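Local coordinates for predicted component of a thermophile-specific DNA repair system, contains a RAMP domain (Methanopyrus kandleri, PDB 4N0L), which binds RNA as Csm3, a RAMP protein of type III-A CRISPR antiviral defence, and is thought to have endonuclease activity like its family, at residues G33-V38 against I257-S262; D126-S131 against D146-Y151; L275-T280 against E346-R351. All blocks are in the same frame, centred on the assembly; numbering follows the deposited sequence.

Contact 1 (G33-V38 against I257-S262); sequences GLDNPV and IGHSTS
With chi1 of 65°, H259 sets its imidazole between its own backbone N and carbonyl carbon, which brings one ring face over D35 CB; chi1 of 169° at D35 puts CG anti to N and OD2 3.6 Å from H259 CD2. The result is a CH-pi contact: D35 CB lies 3.9 Å from the centroid of the H259 ring, 22° off the normal, displaced toward the NE2 side. The ring is kept from turning by its own chain, since H259 ND1 donates to S260 O at 2.9 Å with the acceptor lying in the ring plane. The two backbones run antiparallel and form a single bridge, a hydrogen-bonded pair in which D35 N reaches H259 O at 2.8 Å and H259 N reaches D35 O at 3.0 Å. Segment 257-262 belongs to the glycine-rich loop characteristic of RAMP proteins: two Gly-hydrophobic-Gly triplets flank five residues that include an arginine, and strand 258-259 pairs with 264-265. In relatives this loop is associated with RNA binding, a role that may hold here. A water donates both to D35 OD2 and to I257 O, tying the carboxylate to the opposite backbone. Further along, P37 CG packs 3.8 Å from I257 CG1, and V38 CG2 meets I257 CD1 at the same separation. Helix 51-69 covers this region through S53, L54 and R57. N36 turns away from the loop; its OD1 accepts from V38 N at 3.2 Å, closing an Asx turn, while its ND2 is hydrogen-bonded to the carbonyl oxygens of R21 and G23.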
ATOM      1  N   GLY A  33     -16.680   6.664 -14.800  1.00 56.06           N
ATOM      2  CA  GLY A  33     -17.465   5.840 -13.898  1.00 51.52           C
ATOM      3  C   GLY A  33     -16.674   4.748 -13.195  1.00 48.35           C
ATOM      4  O   GLY A  33     -15.898   5.028 -12.283  1.00 51.62           O
ATOM      5  N   LEU A  34     -16.860   3.506 -13.634  1.00 43.19           N
ATOM      6  CA  LEU A  34     -16.290   2.338 -12.962  1.00 44.64           C
ATOM      7  C   LEU A  34     -14.773   2.244 -13.082  1.00 46.54           C
ATOM      8  O   LEU A  34     -14.237   2.106 -14.180  1.00 49.15           O
ATOM      9  CB  LEU A  34     -16.904   1.048 -13.518  1.00 43.29           C
ATOM     10  CG  LEU A  34     -16.463  -0.284 -12.898  1.00 40.79           C
ATOM     11  CD1 LEU A  34     -16.449  -0.199 -11.378  1.00 43.15           C
ATOM     12  CD2 LEU A  34     -17.382  -1.405 -13.346  1.00 36.14           C
ATOM     13  N   ASP A  35     -14.088   2.340 -11.947  1.00 42.62           N
ATOM     14  CA  ASP A  35     -12.675   1.986 -11.864  1.00 36.88           C
ATOM     15  C   ASP A  35     -12.532   0.553 -11.348  1.00 31.60           C
ATOM     16  O   ASP A  35     -12.777   0.288 -10.171  1.00 31.18           O
ATOM     17  CB  ASP A  35     -11.923   2.962 -10.954  1.00 45.54           C
ATOM     18  CG  ASP A  35     -10.520   2.483 -10.610  1.00 54.38           C
ATOM     19  OD1 ASP A  35      -9.855   1.887 -11.485  1.00 54.96           O
ATOM     20  OD2 ASP A  35     -10.083   2.698  -9.458  1.00 58.45           O
ATOM     21  N   ASN A  36     -12.158  -0.373 -12.227  1.00 26.85           N
ATOM     22  CA  ASN A  36     -12.014  -1.777 -11.839  1.00 30.19           C
ATOM     23  C   ASN A  36     -10.613  -2.311 -12.127  1.00 29.96           C
ATOM     24  O   ASN A  36     -10.236  -2.479 -13.286  1.00 29.88           O
ATOM     25  CB  ASN A  36     -13.060  -2.644 -12.548  1.00 27.07           C
ATOM     26  CG  ASN A  36     -12.935  -4.119 -12.196  1.00 26.99           C
ATOM     27  OD1 ASN A  36     -12.429  -4.478 -11.132  1.00 24.33           O
ATOM     28  ND2 ASN A  36     -13.405  -4.984 -13.092  1.00 22.96           N
ATOM     29  N   PRO A  37      -9.841  -2.589 -11.065  1.00 26.82           N
ATOM     30  CA  PRO A  37      -8.446  -3.031 -11.176  1.00 27.91           C
ATOM     31  C   PRO A  37      -8.308  -4.478 -11.639  1.00 30.94           C
ATOM     32  O   PRO A  37      -7.236  -4.869 -12.108  1.00 29.03           O
ATOM     33  CB  PRO A  37      -7.922  -2.873  -9.748  1.00 26.13           C
ATOM     34  CG  PRO A  37      -9.125  -3.092  -8.897  1.00 23.05           C
ATOM     35  CD  PRO A  37     -10.278  -2.494  -9.659  1.00 22.04           C
ATOM     36  N   VAL A  38      -9.376  -5.259 -11.514  1.00 27.18           N
ATOM     37  CA  VAL A  38      -9.353  -6.649 -11.951  1.00 26.89           C
ATOM     38  C   VAL A  38      -9.357  -6.706 -13.472  1.00 26.00           C
ATOM     39  O   VAL A  38     -10.336  -6.331 -14.115  1.00 29.86           O
ATOM     40  CB  VAL A  38     -10.551  -7.444 -11.401  1.00 29.92           C
ATOM     41  CG1 VAL A  38     -10.519  -8.874 -11.919  1.00 29.44           C
ATOM     42  CG2 VAL A  38     -10.546  -7.425  -9.882  1.00 28.79           C
ATOM     43  N   ILE A 257     -11.296  -2.671  -3.694  1.00 19.86           N
ATOM     44  CA  ILE A 257     -10.088  -2.494  -4.500  1.00 25.14           C
ATOM     45  C   ILE A 257     -10.345  -1.555  -5.670  1.00 24.47           C
ATOM     46  O   ILE A 257      -9.412  -1.021  -6.268  1.00 24.26           O
ATOM     47  CB  ILE A 257      -9.557  -3.834  -5.051  1.00 25.54           C
ATOM     48  CG1 ILE A 257     -10.665  -4.571  -5.806  1.00 29.36           C
ATOM     49  CG2 ILE A 257      -9.016  -4.701  -3.932  1.00 25.05           C
ATOM     50  CD1 ILE A 257     -10.229  -5.897  -6.389  1.00 28.51           C
ATOM     51  N   GLY A 258     -11.619  -1.370  -5.994  1.00 21.03           N
ATOM     52  CA  GLY A 258     -12.023  -0.454  -7.040  1.00 15.65           C
ATOM     53  C   GLY A 258     -13.243   0.307  -6.574  1.00 19.00           C
ATOM     54  O   GLY A 258     -13.615   0.234  -5.401  1.00 19.68           O
ATOM     55  N   HIS A 259     -13.876   1.034  -7.488  1.00 20.93           N
ATOM     56  CA  HIS A 259     -15.066   1.798  -7.138  1.00 23.52           C
ATOM     57  C   HIS A 259     -15.873   2.165  -8.373  1.00 25.02           C
ATOM     58  O   HIS A 259     -15.331   2.303  -9.470  1.00 25.55           O
ATOM     59  CB  HIS A 259     -14.689   3.071  -6.371  1.00 23.98           C
ATOM     60  CG  HIS A 259     -13.889   4.046  -7.176  1.00 26.58           C
ATOM     61  ND1 HIS A 259     -14.473   4.984  -8.002  1.00 28.20           N
ATOM     62  CD2 HIS A 259     -12.552   4.229  -7.288  1.00 29.89           C
ATOM     63  CE1 HIS A 259     -13.530   5.703  -8.585  1.00 31.15           C
ATOM     64  NE2 HIS A 259     -12.355   5.265  -8.169  1.00 33.93           N
ATOM     65  N   SER A 260     -17.178   2.307  -8.184  1.00 25.11           N
ATOM     66  CA  SER A 260     -18.032   2.920  -9.188  1.00 28.49           C
ATOM     67  C   SER A 260     -18.161   4.398  -8.848  1.00 29.22           C
ATOM     68  O   SER A 260     -17.417   4.910  -8.014  1.00 28.23           O
ATOM     69  CB  SER A 260     -19.401   2.237  -9.243  1.00 28.79           C
ATOM     70  OG  SER A 260     -20.066   2.320  -7.995  1.00 29.60           O
ATOM     71  N   THR A 261     -19.084   5.089  -9.506  1.00 34.89           N
ATOM     72  CA  THR A 261     -19.372   6.477  -9.166  1.00 39.45           C
ATOM     73  C   THR A 261     -19.862   6.609  -7.722  1.00 47.66           C
ATOM     74  O   THR A 261     -19.438   7.506  -6.991  1.00 47.07           O
ATOM     75  CB  THR A 261     -20.426   7.078 -10.114  1.00 38.75           C
ATOM     76  OG1 THR A 261     -20.026   6.872 -11.475  1.00 39.91           O
ATOM     77  CG2 THR A 261     -20.599   8.567  -9.847  1.00 38.58           C
ATOM     78  N   SER A 262     -20.739   5.695  -7.313  1.00 53.37           N
ATOM     79  CA  SER A 262     -21.480   5.839  -6.062  1.00 59.36           C
ATOM     80  C   SER A 262     -20.828   5.133  -4.873  1.00 60.60           C
ATOM     81  O   SER A 262     -20.593   5.746  -3.833  1.00 63.70           O
ATOM     82  CB  SER A 262     -22.907   5.313  -6.238  1.00 58.14           C
ATOM     83  OG  SER A 262     -23.556   5.144  -4.989  1.00 60.97           O
TER
HETATM   84  O   HOH W   1      -8.446   0.748  -8.302  1.00 26.11           O

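Contact 2 (D126-S131 against D146-Y151); sequences DGIGFS and DPYGRY
F130 lays one corner of its ring over the phenol of Y148, in the zinc-bearing part of the chain where a type I beta turn, D126 to G129, brings I128 beside the metal site. The evidence for tight packing is at this ring pair. F130 CD2 stands 3.5 Å above the centre of the Y148 ring, and P147 CG lies 3.9 Å above the opposite face, so the phenol is held between the two. The ring planes meet at 54°, too oblique for either a stack or an edge-to-face pair. F130 reaches across because its CG is anti to the backbone N (chi1 -176°), and the backbone at F130 is held by D126, whose OD1 accepts from F130 N at 2.8 Å, while OD2 takes both S131 N and S131 OG. At the far end of the phenol, I128 CD1 touches Y148 OH at 3.6 Å, and that hydroxyl has its hydrogen bond with V76 O. The side chain of I128 is also about 4 Å from those of H86 and C88, two of the zinc ligands, and about 6 Å from the zinc ion, so Y148, through I128, packs against a residue next to the zinc ligands. Packing is looser toward Y151, where the F130 ring offers only its edge. The outer side opens to solvent at R150, an exposed residue whose guanidinium forms a salt bridge with E105. R150 CG still lies over one face of the Y151 ring, while Y151 CB meets F130 CZ at 4.0 Å.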
ATOM      1  N   ASP A 126       7.547  17.794  -4.722  1.00 31.06           N
ATOM      2  CA  ASP A 126       6.621  18.789  -4.192  1.00 31.22           C
ATOM      3  C   ASP A 126       5.441  18.971  -5.144  1.00 30.87           C
ATOM      4  O   ASP A 126       5.234  20.050  -5.700  1.00 26.04           O
ATOM      5  CB  ASP A 126       7.332  20.125  -3.956  1.00 34.12           C
ATOM      6  CG  ASP A 126       6.460  21.135  -3.227  1.00 37.75           C
ATOM      7  OD1 ASP A 126       5.466  20.721  -2.592  1.00 43.25           O
ATOM      8  OD2 ASP A 126       6.770  22.343  -3.287  1.00 34.92           O
ATOM      9  N   GLY A 127       4.674  17.900  -5.329  1.00 27.66           N
ATOM     10  CA  GLY A 127       3.544  17.903  -6.238  1.00 24.19           C
ATOM     11  C   GLY A 127       2.448  18.869  -5.834  1.00 24.23           C
ATOM     12  O   GLY A 127       1.783  19.455  -6.688  1.00 27.79           O
ATOM     13  N   ILE A 128       2.250  19.029  -4.530  1.00 23.74           N
ATOM     14  CA  ILE A 128       1.231  19.943  -4.024  1.00 29.63           C
ATOM     15  C   ILE A 128       1.646  21.398  -4.223  1.00 30.05           C
ATOM     16  O   ILE A 128       0.819  22.305  -4.137  1.00 30.35           O
ATOM     17  CB  ILE A 128       0.940  19.696  -2.530  1.00 32.58           C
ATOM     18  CG1 ILE A 128       2.214  19.874  -1.704  1.00 32.66           C
ATOM     19  CG2 ILE A 128       0.369  18.301  -2.319  1.00 30.84           C
ATOM     20  CD1 ILE A 128       2.010  19.672  -0.218  1.00 35.62           C
ATOM     21  N   GLY A 129       2.930  21.613  -4.500  1.00 27.99           N
ATOM     22  CA  GLY A 129       3.436  22.944  -4.781  1.00 32.50           C
ATOM     23  C   GLY A 129       3.613  23.785  -3.533  1.00 33.29           C
ATOM     24  O   GLY A 129       3.396  24.996  -3.560  1.00 32.49           O
ATOM     25  N   PHE A 130       3.993  23.135  -2.437  1.00 30.55           N
ATOM     26  CA  PHE A 130       4.196  23.796  -1.150  1.00 30.26           C
ATOM     27  C   PHE A 130       5.222  24.926  -1.245  1.00 37.12           C
ATOM     28  O   PHE A 130       5.108  25.945  -0.561  1.00 39.90           O
ATOM     29  CB  PHE A 130       4.642  22.772  -0.103  1.00 30.82           C
ATOM     30  CG  PHE A 130       4.799  23.337   1.283  1.00 32.72           C
ATOM     31  CD1 PHE A 130       6.053  23.661   1.776  1.00 33.28           C
ATOM     32  CD2 PHE A 130       3.692  23.544   2.093  1.00 31.32           C
ATOM     33  CE1 PHE A 130       6.202  24.177   3.051  1.00 30.60           C
ATOM     34  CE2 PHE A 130       3.833  24.057   3.369  1.00 31.39           C
ATOM     35  CZ  PHE A 130       5.090  24.376   3.848  1.00 30.61           C
ATOM     36  N   SER A 131       6.223  24.740  -2.099  1.00 34.07           N
ATOM     37  CA  SER A 131       7.282  25.728  -2.270  1.00 34.59           C
ATOM     38  C   SER A 131       7.122  26.504  -3.574  1.00 34.45           C
ATOM     39  O   SER A 131       8.098  27.021  -4.117  1.00 32.01           O
ATOM     40  CB  SER A 131       8.656  25.051  -2.221  1.00 32.41           C
ATOM     41  OG  SER A 131       8.874  24.239  -3.362  1.00 31.88           O
ATOM     42  N   ASP A 146      -2.774  31.327  -1.907  1.00 32.42           N
ATOM     43  CA  ASP A 146      -1.742  30.553  -1.228  1.00 34.91           C
ATOM     44  C   ASP A 146      -2.232  30.084   0.137  1.00 36.20           C
ATOM     45  O   ASP A 146      -2.401  30.890   1.050  1.00 40.53           O
ATOM     46  CB  ASP A 146      -0.461  31.380  -1.083  1.00 39.42           C
ATOM     47  CG  ASP A 146       0.637  30.634  -0.352  1.00 42.76           C
ATOM     48  OD1 ASP A 146       1.455  31.291   0.327  1.00 39.54           O
ATOM     49  OD2 ASP A 146       0.691  29.391  -0.467  1.00 47.28           O
ATOM     50  N   PRO A 147      -2.471  28.771   0.273  1.00 32.96           N
ATOM     51  CA  PRO A 147      -2.999  28.194   1.511  1.00 30.36           C
ATOM     52  C   PRO A 147      -1.910  27.882   2.532  1.00 30.98           C
ATOM     53  O   PRO A 147      -2.222  27.457   3.643  1.00 33.58           O
ATOM     54  CB  PRO A 147      -3.670  26.911   1.026  1.00 36.43           C
ATOM     55  CG  PRO A 147      -2.810  26.481  -0.116  1.00 36.03           C
ATOM     56  CD  PRO A 147      -2.343  27.756  -0.791  1.00 32.27           C
ATOM     57  N   TYR A 148      -0.651  28.083   2.155  1.00 34.58           N
ATOM     58  CA  TYR A 148       0.470  27.693   3.005  1.00 37.01           C
ATOM     59  C   TYR A 148       1.123  28.871   3.726  1.00 37.44           C
ATOM     60  O   TYR A 148       2.232  28.747   4.247  1.00 35.84           O
ATOM     61  CB  TYR A 148       1.514  26.947   2.174  1.00 34.94           C
ATOM     62  CG  TYR A 148       0.974  25.687   1.546  1.00 32.85           C
ATOM     63  CD1 TYR A 148       0.300  24.744   2.313  1.00 31.78           C
ATOM     64  CD2 TYR A 148       1.125  25.442   0.188  1.00 29.31           C
ATOM     65  CE1 TYR A 148      -0.201  23.591   1.746  1.00 29.77           C
ATOM     66  CE2 TYR A 148       0.625  24.288  -0.391  1.00 33.23           C
ATOM     67  CZ  TYR A 148      -0.038  23.366   0.395  1.00 32.18           C
ATOM     68  OH  TYR A 148      -0.539  22.217  -0.169  1.00 33.88           O
ATOM     69  N   GLY A 149       0.426  30.002   3.762  1.00 35.33           N
ATOM     70  CA  GLY A 149       0.953  31.207   4.378  1.00 33.76           C
ATOM     71  C   GLY A 149       1.314  31.015   5.838  1.00 38.03           C
ATOM     72  O   GLY A 149       2.362  31.472   6.294  1.00 42.24           O
ATOM     73  N   ARG A 150       0.444  30.330   6.574  1.00 38.54           N
ATOM     74  CA  ARG A 150       0.650  30.111   8.002  1.00 40.27           C
ATOM     75  C   ARG A 150       1.762  29.105   8.294  1.00 41.06           C
ATOM     76  O   ARG A 150       2.223  29.000   9.429  1.00 47.72           O
ATOM     77  CB  ARG A 150      -0.648  29.635   8.655  1.00 42.98           C
ATOM     78  CG  ARG A 150      -1.001  28.205   8.305  1.00 51.05           C
ATOM     79  CD  ARG A 150      -2.355  27.799   8.858  1.00 56.81           C
ATOM     80  NE  ARG A 150      -2.297  27.505  10.287  1.00 62.73           N
ATOM     81  CZ  ARG A 150      -3.356  27.191  11.027  1.00 65.76           C
ATOM     82  NH1 ARG A 150      -4.559  27.132  10.474  1.00 68.50           N
ATOM     83  NH2 ARG A 150      -3.212  26.935  12.321  1.00 63.90           N
ATOM     84  N   TYR A 151       2.184  28.357   7.280  1.00 36.08           N
ATOM     85  CA  TYR A 151       3.226  27.352   7.470  1.00 38.04           C
ATOM     86  C   TYR A 151       4.590  27.847   7.005  1.00 37.98           C
ATOM     87  O   TYR A 151       5.625  27.395   7.499  1.00 35.96           O
ATOM     88  CB  TYR A 151       2.854  26.055   6.745  1.00 33.83           C
ATOM     89  CG  TYR A 151       1.493  25.528   7.147  1.00 30.96           C
ATOM     90  CD1 TYR A 151       1.285  24.985   8.408  1.00 29.29           C
ATOM     91  CD2 TYR A 151       0.414  25.590   6.273  1.00 29.13           C
ATOM     92  CE1 TYR A 151       0.045  24.512   8.787  1.00 26.88           C
ATOM     93  CE2 TYR A 151      -0.833  25.117   6.644  1.00 32.73           C
ATOM     94  CZ  TYR A 151      -1.011  24.581   7.902  1.00 32.87           C
ATOM     95  OH  TYR A 151      -2.248  24.110   8.276  1.00 38.04           O
TER

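Contact 3 (L275-T280 against E346-R351); sequences LCARST and ELPWGR
The hydroxyl oxygen of S279, OG, is gripped by a hydrogen bond with E317 OE2 and a weak one from W282 N, and this leaves S279 CB and CA to face P348 and W349. The contact joins the end of strand 268-278, in the antiparallel sheet of the RRM-like fold, to the C-terminal tail that follows helix 340-345. No hydrogen bond crosses it; the evidence for the join is apolar. A277 projects toward the tail and its single methyl is met by three residues: L347 CD2 lies 3.6 Å from A277 CB, W349 CZ3 3.8 Å from it and P348 CD 4.1 Å from it. C276 and R278 point the other way, which puts the tail on the side toward which A277 and S279 project. I8 on the neighbouring strand 7-16 touches both L347 and W349, and I318 touches P348, so the tail spans three adjacent strands. W349 has CG anti to its carbonyl carbon (chi1 -62°), which brings the benzene end of the indole back to the strand. Within the tail, P348 CG lies 3.9 Å above the indole plane, offset toward the rim, and the same CG also approaches S279 CB. W349 CZ2 comes within 3.8 Å of S279 CA, and at the indole edge, near the ring plane, it lies 3.9 Å from R278 O.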
ATOM      1  N   LEU A 275       4.568 -12.288   8.499  1.00 31.26           N
ATOM      2  CA  LEU A 275       5.493 -11.209   8.169  1.00 30.70           C
ATOM      3  C   LEU A 275       6.908 -11.774   8.131  1.00 29.21           C
ATOM      4  O   LEU A 275       7.416 -12.256   9.143  1.00 28.87           O
ATOM      5  CB  LEU A 275       5.401 -10.067   9.185  1.00 33.81           C
ATOM      6  CG  LEU A 275       4.368  -8.954   8.987  1.00 38.79           C
ATOM      7  CD1 LEU A 275       3.038  -9.486   8.468  1.00 36.74           C
ATOM      8  CD2 LEU A 275       4.168  -8.197  10.290  1.00 42.49           C
ATOM      9  N   CYS A 276       7.548 -11.695   6.969  1.00 27.81           N
ATOM     10  CA  CYS A 276       8.846 -12.328   6.773  1.00 25.66           C
ATOM     11  C   CYS A 276       9.960 -11.301   6.609  1.00 31.12           C
ATOM     12  O   CYS A 276       9.981 -10.540   5.640  1.00 36.59           O
ATOM     13  CB  CYS A 276       8.800 -13.258   5.560  1.00 22.96           C
ATOM     14  SG  CYS A 276       7.447 -14.467   5.606  1.00 31.90           S
ATOM     15  N   ALA A 277      10.888 -11.288   7.560  1.00 34.35           N
ATOM     16  CA  ALA A 277      11.897 -10.236   7.638  1.00 32.67           C
ATOM     17  C   ALA A 277      13.298 -10.709   7.253  1.00 33.27           C
ATOM     18  O   ALA A 277      13.728 -11.800   7.632  1.00 32.32           O
ATOM     19  CB  ALA A 277      11.919  -9.647   9.033  1.00 27.64           C
ATOM     20  N   ARG A 278      13.999  -9.878   6.488  1.00 36.21           N
ATOM     21  CA  ARG A 278      15.412 -10.095   6.194  1.00 37.24           C
ATOM     22  C   ARG A 278      16.191  -8.795   6.361  1.00 39.50           C
ATOM     23  O   ARG A 278      15.941  -7.820   5.653  1.00 39.97           O
ATOM     24  CB  ARG A 278      15.607 -10.656   4.780  1.00 34.78           C
ATOM     25  CG  ARG A 278      15.007 -12.038   4.591  1.00 43.85           C
ATOM     26  CD  ARG A 278      15.255 -12.602   3.199  1.00 47.80           C
ATOM     27  NE  ARG A 278      14.453 -11.963   2.161  1.00 51.91           N
ATOM     28  CZ  ARG A 278      14.102 -12.560   1.025  1.00 53.61           C
ATOM     29  NH1 ARG A 278      14.475 -13.811   0.792  1.00 52.24           N
ATOM     30  NH2 ARG A 278      13.375 -11.911   0.125  1.00 53.20           N
ATOM     31  N   SER A 279      17.117  -8.779   7.315  1.00 39.32           N
ATOM     32  CA  SER A 279      17.966  -7.613   7.544  1.00 41.20           C
ATOM     33  C   SER A 279      19.209  -7.674   6.667  1.00 38.05           C
ATOM     34  O   SER A 279      19.584  -8.746   6.192  1.00 35.27           O
ATOM     35  CB  SER A 279      18.368  -7.508   9.017  1.00 39.61           C
ATOM     36  OG  SER A 279      19.412  -8.416   9.327  1.00 38.45           O
ATOM     37  N   THR A 280      19.836  -6.520   6.450  1.00 37.69           N
ATOM     38  CA  THR A 280      21.036  -6.431   5.622  1.00 41.40           C
ATOM     39  C   THR A 280      22.151  -7.334   6.149  1.00 37.34           C
ATOM     40  O   THR A 280      22.803  -8.044   5.382  1.00 37.52           O
ATOM     41  CB  THR A 280      21.558  -4.978   5.550  1.00 49.46           C
ATOM     42  OG1 THR A 280      20.538  -4.121   5.020  1.00 52.21           O
ATOM     43  CG2 THR A 280      22.802  -4.892   4.672  1.00 48.39           C
ATOM     44  N   GLU A 346       9.870  -8.648  18.000  1.00 47.62           N
ATOM     45  CA  GLU A 346      10.514  -9.883  17.567  1.00 43.17           C
ATOM     46  C   GLU A 346      11.346  -9.693  16.298  1.00 40.97           C
ATOM     47  O   GLU A 346      12.041 -10.614  15.867  1.00 41.10           O
ATOM     48  CB  GLU A 346       9.464 -10.972  17.332  1.00 47.74           C
ATOM     49  CG  GLU A 346       8.636 -11.340  18.558  1.00 57.52           C
ATOM     50  CD  GLU A 346       9.483 -11.814  19.725  1.00 67.22           C
ATOM     51  OE1 GLU A 346      10.508 -12.488  19.487  1.00 68.68           O
ATOM     52  OE2 GLU A 346       9.118 -11.518  20.882  1.00 69.80           O
ATOM     53  N   LEU A 347      11.286  -8.503  15.708  1.00 41.32           N
ATOM     54  CA  LEU A 347      11.982  -8.241  14.448  1.00 42.20           C
ATOM     55  C   LEU A 347      13.435  -7.835  14.688  1.00 42.18           C
ATOM     56  O   LEU A 347      13.772  -7.351  15.768  1.00 42.95           O
ATOM     57  CB  LEU A 347      11.254  -7.156  13.648  1.00 41.98           C
ATOM     58  CG  LEU A 347       9.904  -7.570  13.058  1.00 40.15           C
ATOM     59  CD1 LEU A 347       9.126  -6.357  12.565  1.00 37.79           C
ATOM     60  CD2 LEU A 347      10.083  -8.598  11.949  1.00 38.98           C
ATOM     61  N   PRO A 348      14.306  -8.037  13.686  1.00 43.64           N
ATOM     62  CA  PRO A 348      15.724  -7.706  13.871  1.00 46.15           C
ATOM     63  C   PRO A 348      16.040  -6.218  13.704  1.00 52.13           C
ATOM     64  O   PRO A 348      17.064  -5.876  13.113  1.00 57.04           O
ATOM     65  CB  PRO A 348      16.409  -8.524  12.774  1.00 43.40           C
ATOM     66  CG  PRO A 348      15.387  -8.591  11.691  1.00 39.75           C
ATOM     67  CD  PRO A 348      14.076  -8.747  12.413  1.00 40.88           C
ATOM     68  N   TRP A 349      15.176  -5.351  14.222  1.00 51.94           N
ATOM     69  CA  TRP A 349      15.441  -3.917  14.231  1.00 51.17           C
ATOM     70  C   TRP A 349      14.958  -3.317  15.546  1.00 59.35           C
ATOM     71  O   TRP A 349      14.107  -3.894  16.222  1.00 62.39           O
ATOM     72  CB  TRP A 349      14.753  -3.222  13.054  1.00 45.28           C
ATOM     73  CG  TRP A 349      15.221  -3.679  11.704  1.00 41.41           C
ATOM     74  CD1 TRP A 349      16.377  -3.324  11.070  1.00 37.13           C
ATOM     75  CD2 TRP A 349      14.534  -4.570  10.815  1.00 36.69           C
ATOM     76  NE1 TRP A 349      16.454  -3.942   9.843  1.00 37.51           N
ATOM     77  CE2 TRP A 349      15.334  -4.713   9.663  1.00 38.87           C
ATOM     78  CE3 TRP A 349      13.321  -5.262  10.882  1.00 35.71           C
ATOM     79  CZ2 TRP A 349      14.960  -5.519   8.589  1.00 35.32           C
ATOM     80  CZ3 TRP A 349      12.951  -6.063   9.814  1.00 36.31           C
ATOM     81  CH2 TRP A 349      13.768  -6.184   8.683  1.00 34.52           C
ATOM     82  N   GLY A 350      15.503  -2.161  15.908  1.00 64.99           N
ATOM     83  CA  GLY A 350      15.216  -1.567  17.200  1.00 69.58           C
ATOM     84  C   GLY A 350      15.763  -2.391  18.348  1.00 73.52           C
ATOM     85  O   GLY A 350      15.125  -2.493  19.398  1.00 74.84           O
ATOM     86  N   ARG A 351      16.938  -2.983  18.139  1.00 74.02           N
ATOM     87  CA  ARG A 351      17.610  -3.789  19.158  1.00 72.03           C
ATOM     88  C   ARG A 351      16.725  -4.936  19.645  1.00 72.62           C
ATOM     89  O   ARG A 351      16.186  -5.698  18.842  1.00 70.39           O
ATOM     90  CB  ARG A 351      18.040  -2.915  20.339  1.00 68.47           C
ATOM     91  CG  ARG A 351      18.214  -3.674  21.645  1.00 67.54           C
ATOM     92  CD  ARG A 351      18.460  -2.719  22.804  1.00 69.88           C
ATOM     93  NE  ARG A 351      17.680  -1.491  22.669  1.00 70.76           N
ATOM     94  CZ  ARG A 351      16.375  -1.397  22.907  1.00 70.53           C
ATOM     95  NH1 ARG A 351      15.756  -0.234  22.756  1.00 66.75           N
ATOM     96  NH2 ARG A 351      15.686  -2.464  23.291  1.00 71.86           N
TER

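From the N terminus, the chain first reaches 33-38, and contact 1 is completed only when 257-262 returns after 218 intervening residues. Contact 2 is nested within that long loop and closes a small one: only 14 residues, including helix 133-137, separate 126-131 from 146-151. Contact 3 follows in series, its 65-residue loop running from strand 268-278 to the C-terminal tail. None crosses another, and none touches: the nearest atoms of contacts 1 and 3 are about 18 Å apart, on opposite sides of the chain's centre. Contact 1 ties the loop after helix 26-31 to the glycine-rich loop, contact 2 two loops flanking helix 133-137 in the zinc-bearing region, and contact 3 the tail to the central sheet.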